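Local coordinates for protein alpha-L-rhamnosidase (PDB 3W5M) that hydrolyses terminal non-reducing alpha-L-rhamnose residues from alpha-L-rhamnosides, among them citrus flavonoids and gum arabic, and binds L-rhamnose through a calcium-dependent carbohydrate-binding module, at residues S49-L54 against R85-V90; D58-G63 against P74-P79. All blocks are in the same frame, centred on the assembly; numbering follows the deposited sequence.

Contact 1 (S49-L54 against R85-V90)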
loop_
_atom_site.group_PDB
_atom_site.type_symbol
_atom_site.label_atom_id
_atom_site.label_comp_id
_atom_site.label_asym_id
_atom_site.label_seq_id
_atom_site.Cartn_x
_atom_site.Cartn_y
_atom_site.Cartn_z
ATOM N N SER A 49 -4.137 37.046 5.640
ATOM C CA SER A 49 -5.288 36.340 6.195
ATOM C C SER A 49 -6.485 36.332 5.240
ATOM O O SER A 49 -7.494 35.682 5.505
ATOM C CB SER A 49 -5.679 36.936 7.559
ATOM O OG SER A 49 -6.222 38.237 7.394
ATOM N N SER A 50 -6.365 37.034 4.110
ATOM C CA SER A 50 -7.393 36.993 3.074
ATOM C C SER A 50 -6.758 37.248 1.708
ATOM O O SER A 50 -5.646 37.767 1.630
ATOM C CB SER A 50 -8.495 38.026 3.344
ATOM O OG SER A 50 -8.013 39.318 3.058
ATOM N N ALA A 51 -7.476 36.876 0.647
ATOM C CA ALA A 51 -6.986 37.038 -0.719
ATOM C C ALA A 51 -6.806 38.514 -1.071
ATOM O O ALA A 51 -5.759 38.891 -1.596
ATOM C CB ALA A 51 -7.899 36.331 -1.717
ATOM N N ALA A 52 -7.803 39.343 -0.742
ATOM C CA ALA A 52 -7.734 40.800 -0.970
ATOM C C ALA A 52 -6.649 41.440 -0.119
ATOM O O ALA A 52 -5.979 42.370 -0.550
ATOM C CB ALA A 52 -9.078 41.450 -0.699
ATOM N N GLY A 53 -6.454 40.914 1.083
ATOM C CA GLY A 53 -5.416 41.408 1.983
ATOM C C GLY A 53 -3.979 41.288 1.516
ATOM O O GLY A 53 -3.084 41.812 2.161
ATOM N N LEU A 54 -3.735 40.596 0.401
ATOM C CA LEU A 54 -2.357 40.393 -0.078
ATOM C C LEU A 54 -1.606 41.663 -0.523
ATOM O O LEU A 54 -0.371 41.707 -0.484
ATOM C CB LEU A 54 -2.317 39.307 -1.161
ATOM C CG LEU A 54 -2.505 37.888 -0.612
ATOM C CD1 LEU A 54 -3.155 36.974 -1.655
ATOM C CD2 LEU A 54 -1.151 37.376 -0.155
ATOM N N ARG A 85 -6.497 29.547 7.753
ATOM C CA ARG A 85 -6.237 29.617 6.312
ATOM C C ARG A 85 -5.271 30.763 5.967
ATOM O O ARG A 85 -5.484 31.919 6.367
ATOM C CB ARG A 85 -7.551 29.688 5.520
ATOM C CG ARG A 85 -7.359 29.686 4.000
ATOM C CD ARG A 85 -8.689 29.442 3.272
ATOM N NE ARG A 85 -9.193 28.105 3.543
ATOM C CZ ARG A 85 -10.097 27.461 2.810
ATOM N NH1 ARG A 85 -10.658 28.061 1.760
ATOM N NH2 ARG A 85 -10.450 26.225 3.153
ATOM N N TYR A 86 -4.176 30.439 5.288
ATOM C CA TYR A 86 -3.192 31.420 4.875
ATOM C C TYR A 86 -3.219 31.599 3.371
ATOM O O TYR A 86 -3.006 30.643 2.620
ATOM C CB TYR A 86 -1.786 31.006 5.315
ATOM C CG TYR A 86 -1.627 31.076 6.813
ATOM C CD1 TYR A 86 -1.319 32.293 7.444
ATOM C CD2 TYR A 86 -1.843 29.958 7.618
ATOM C CE1 TYR A 86 -1.200 32.368 8.827
ATOM C CE2 TYR A 86 -1.722 30.035 9.011
ATOM C CZ TYR A 86 -1.391 31.237 9.601
ATOM O OH TYR A 86 -1.254 31.321 10.974
ATOM N N PHE A 87 -3.467 32.832 2.935
ATOM C CA PHE A 87 -3.485 33.138 1.507
ATOM C C PHE A 87 -2.104 33.602 1.096
ATOM O O PHE A 87 -1.371 34.218 1.892
ATOM C CB PHE A 87 -4.563 34.169 1.179
ATOM C CG PHE A 87 -5.953 33.657 1.352
ATOM C CD1 PHE A 87 -6.565 33.692 2.595
ATOM C CD2 PHE A 87 -6.657 33.125 0.271
ATOM C CE1 PHE A 87 -7.856 33.221 2.760
ATOM C CE2 PHE A 87 -7.952 32.652 0.424
ATOM C CZ PHE A 87 -8.553 32.706 1.673
ATOM N N TRP A 88 -1.691 33.210 -0.106
ATOM C CA TRP A 88 -0.390 33.590 -0.577
ATOM C C TRP A 88 -0.330 33.827 -2.065
ATOM O O TRP A 88 -1.156 33.364 -2.833
ATOM C CB TRP A 88 0.706 32.602 -0.132
ATOM C CG TRP A 88 0.706 31.278 -0.875
ATOM C CD1 TRP A 88 -0.199 30.285 -0.759
ATOM C CD2 TRP A 88 1.667 30.854 -1.845
ATOM N NE1 TRP A 88 0.124 29.250 -1.619
ATOM C CE2 TRP A 88 1.282 29.569 -2.278
ATOM C CE3 TRP A 88 2.833 31.429 -2.374
ATOM C CZ2 TRP A 88 2.026 28.832 -3.212
ATOM C CZ3 TRP A 88 3.570 30.709 -3.331
ATOM C CH2 TRP A 88 3.159 29.413 -3.732
ATOM N N SER A 89 0.708 34.544 -2.438
ATOM C CA SER A 89 0.938 34.949 -3.788
ATOM C C SER A 89 2.427 35.150 -3.910
ATOM O O SER A 89 3.092 35.509 -2.950
ATOM C CB SER A 89 0.200 36.262 -4.058
ATOM O OG SER A 89 0.134 36.518 -5.448
ATOM N N VAL A 90 2.950 34.906 -5.098
ATOM C CA VAL A 90 4.362 35.137 -5.379
ATOM C C VAL A 90 4.494 35.850 -6.743
ATOM O O VAL A 90 3.609 35.744 -7.618
ATOM C CB VAL A 90 5.165 33.800 -5.373
ATOM C CG1 VAL A 90 4.674 32.831 -6.452
ATOM C CG2 VAL A 90 6.651 34.031 -5.510
HETATM O O HOH W 1 -7.209 33.553 7.213
#
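Ser49 meets the strand 85-90 through its carbonyl: Ser49 O lies 3.6 Å from Phe87 CD1, and a water donates both to it and to Arg85 O, bridging two acceptors that could not bond each other. The hydroxyl of Ser49 is turned from the strand and bonds Asp58 instead. At Ser50 the backbone itself is the apolar surface, CA coming within 3.4 Å of Phe87 CD1. Its OG accepts from Gly53 N at 3.0 Å, an ST motif at the start of the 3-10 segment beginning at Ala52. Ala51 then sets its amide over one face of the phenyl ring, N standing 3.6 Å from Phe87 CG and displaced toward the rim, while its methyl reaches CD2. Phe87 can lie under this bend because its CG is anti to the carbonyl carbon (chi1 -68°), which lays the ring along residues 49-51; Trp107 of the next strand meets the same ring. Leu54 completes the contact with a forked end: CD2 rests 3.8 Å from Phe87 O and close to Trp88 CA, and CD1 spans Phe87 CB and Ser89 CB, 4.2 Å from each. Most backbone bonds of residues 85-90 go to strands 40-48 and 106-110; Phe87 against its backbone, Leu54 and the bridging water hold the loop, a connection folded over one face of a fibronectin type 3-like beta-sandwich sheet.

Contact 2 (D58-G63 against P74-P79); sequences DVWDSG and PYAGPP
A classic beta bulge at the edge of the N-terminal immunoglobulin-like domain, where Val59 and Trp60 both face Val47 of strand 40-48, presents an indole to the loop 74-79. Trp60 has its CG anti to the backbone N (chi1 -171°), which carries the ring out across the loop backbone. Gly77 CA sits 3.4 Å from the centroid of the five-membered ring, 13° off the normal, a CH-pi contact at close range; a beta carbon on Gly77 would run into Trp60 CG. Farther along the same face, Ala76 N approaches Trp60 CH2 at 3.5 Å, and the Ala76 methyl reaches CZ2. The opposite face is met by Ser62 N, two residues on, above the rim, so backbone atoms approach the indole from both faces.

In the fold, the contact fastens edge strand 60-66 of one sheet to the connection leaving strand 73-74 of the other. Tyr75 and Trp60 run alongside each other, pointing opposite ways, with Tyr75 CD1 3.7 Å from Trp60 CE3 and the ring planes inclined at 71°. The Tyr75 hydroxyl donates to Pro78 O over 2.7 Å, in the carbonyl plane on a lone pair, a bond that spans Gly77, whose N lies over the centre of the tyrosine ring. Were Trp60 replaced by an alanine, a gap would be likely to open above Ala76 and Gly77, leaving one flank of the Tyr75 ring without its neighbour. Val59 CG1 packs against Tyr75 OH across the tyrosine's line, while Pro78 CD lies 3.3 Å from Val59 O.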
loop_
_atom_site.group_PDB
_atom_site.type_symbol
_atom_site.label_atom_id
_atom_site.label_comp_id
_atom_site.label_asym_id
_atom_site.label_seq_id
_atom_site.Cartn_x
_atom_site.Cartn_y
_atom_site.Cartn_z
ATOM N N ASP A 58 -0.692 41.002 6.086
ATOM C CA ASP A 58 -0.608 41.016 7.547
ATOM C C ASP A 58 0.141 39.822 8.147
ATOM O O ASP A 58 0.373 39.805 9.352
ATOM C CB ASP A 58 -2.004 41.109 8.167
ATOM C CG ASP A 58 -2.912 39.972 7.734
ATOM O OD1 ASP A 58 -2.478 39.130 6.917
ATOM O OD2 ASP A 58 -4.058 39.916 8.214
ATOM N N VAL A 59 0.513 38.823 7.337
ATOM C CA VAL A 59 1.262 37.671 7.896
ATOM C C VAL A 59 2.749 37.766 7.553
ATOM O O VAL A 59 3.597 37.828 8.432
ATOM C CB VAL A 59 0.618 36.313 7.472
ATOM C CG1 VAL A 59 1.379 35.118 8.032
ATOM C CG2 VAL A 59 -0.843 36.252 7.888
ATOM N N TRP A 60 3.078 37.803 6.265
ATOM C CA TRP A 60 4.473 37.825 5.842
ATOM C C TRP A 60 4.629 38.526 4.505
ATOM O O TRP A 60 3.742 38.486 3.659
ATOM C CB TRP A 60 5.022 36.403 5.717
ATOM C CG TRP A 60 6.519 36.280 5.483
ATOM C CD1 TRP A 60 7.522 36.971 6.128
ATOM C CD2 TRP A 60 7.176 35.360 4.601
ATOM N NE1 TRP A 60 8.746 36.550 5.679
ATOM C CE2 TRP A 60 8.567 35.560 4.743
ATOM C CE3 TRP A 60 6.721 34.380 3.704
ATOM C CZ2 TRP A 60 9.509 34.832 4.009
ATOM C CZ3 TRP A 60 7.655 33.665 2.963
ATOM C CH2 TRP A 60 9.038 33.889 3.125
ATOM N N ASP A 61 5.772 39.175 4.351
ATOM C CA ASP A 61 6.225 39.690 3.083
ATOM C C ASP A 61 7.715 39.477 3.075
ATOM O O ASP A 61 8.432 40.151 3.790
ATOM C CB ASP A 61 5.909 41.181 2.945
ATOM C CG ASP A 61 6.188 41.708 1.546
ATOM O OD1 ASP A 61 7.146 41.228 0.878
ATOM O OD2 ASP A 61 5.439 42.606 1.112
ATOM N N SER A 62 8.198 38.552 2.253
ATOM C CA SER A 62 9.625 38.256 2.214
ATOM C C SER A 62 10.412 39.463 1.731
ATOM O O SER A 62 11.624 39.488 1.897
ATOM C CB SER A 62 9.910 37.121 1.239
ATOM O OG SER A 62 9.447 37.480 -0.060
ATOM N N GLY A 63 9.724 40.425 1.107
ATOM C CA GLY A 63 10.388 41.396 0.230
ATOM C C GLY A 63 11.072 40.705 -0.953
ATOM O O GLY A 63 10.982 39.476 -1.112
ATOM N N PRO A 74 11.016 27.241 1.651
ATOM C CA PRO A 74 10.281 27.210 2.924
ATOM C C PRO A 74 9.723 28.546 3.341
ATOM O O PRO A 74 10.418 29.584 3.288
ATOM C CB PRO A 74 11.318 26.743 3.961
ATOM C CG PRO A 74 12.636 26.816 3.284
ATOM C CD PRO A 74 12.455 26.934 1.810
ATOM N N TYR A 75 8.461 28.525 3.741
ATOM C CA TYR A 75 7.878 29.649 4.478
ATOM C C TYR A 75 8.833 30.104 5.574
ATOM O O TYR A 75 9.308 29.283 6.363
ATOM C CB TYR A 75 6.561 29.236 5.090
ATOM C CG TYR A 75 5.961 30.292 6.004
ATOM C CD1 TYR A 75 5.306 31.405 5.478
ATOM C CD2 TYR A 75 6.055 30.168 7.396
ATOM C CE1 TYR A 75 4.756 32.369 6.316
ATOM C CE2 TYR A 75 5.513 31.130 8.249
ATOM C CZ TYR A 75 4.863 32.223 7.708
ATOM O OH TYR A 75 4.317 33.168 8.543
ATOM N N ALA A 76 9.112 31.402 5.628
ATOM C CA ALA A 76 10.033 31.911 6.673
ATOM C C ALA A 76 9.522 33.178 7.333
ATOM O O ALA A 76 10.294 34.050 7.712
ATOM C CB ALA A 76 11.451 32.096 6.122
ATOM N N GLY A 77 8.211 33.274 7.489
ATOM C CA GLY A 77 7.616 34.364 8.254
ATOM C C GLY A 77 7.349 33.984 9.702
ATOM O O GLY A 77 7.910 33.017 10.199
ATOM N N PRO A 78 6.478 34.755 10.380
ATOM C CA PRO A 78 6.142 34.549 11.791
ATOM C C PRO A 78 5.469 33.192 12.022
ATOM O O PRO A 78 4.867 32.651 11.105
ATOM C CB PRO A 78 5.201 35.720 12.100
ATOM C CG PRO A 78 5.589 36.776 11.111
ATOM C CD PRO A 78 5.911 36.016 9.861
ATOM N N PRO A 79 5.599 32.621 13.237
ATOM C CA PRO A 79 5.051 31.279 13.490
ATOM C C PRO A 79 3.582 31.160 13.075
ATOM O O PRO A 79 2.770 32.023 13.416
ATOM C CB PRO A 79 5.173 31.153 15.002
ATOM C CG PRO A 79 6.366 31.983 15.339
ATOM C CD PRO A 79 6.231 33.185 14.453
#

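How the contacts relate
From the N terminus, the chain follows strand 40-48 and turns into 49-54, the first half of contact 1. It then returns through 58-63, crosses to the short strand 73-74 and passes 74-79, which closes contact 2 over only ten intervening residues. Strand 85-94 follows and closes the longer loop of contact 1, with contact 2 nested inside it. Both contacts reach the sheet ordered 60-66, 40-48, 85-94, 106-110: one ties its connecting loop to an inner strand, the other its edge strand to the loop from the partner sheet. Their centres are 11 Å apart, and Tyr86 CE1 packing on Val59 CG1 helps join them.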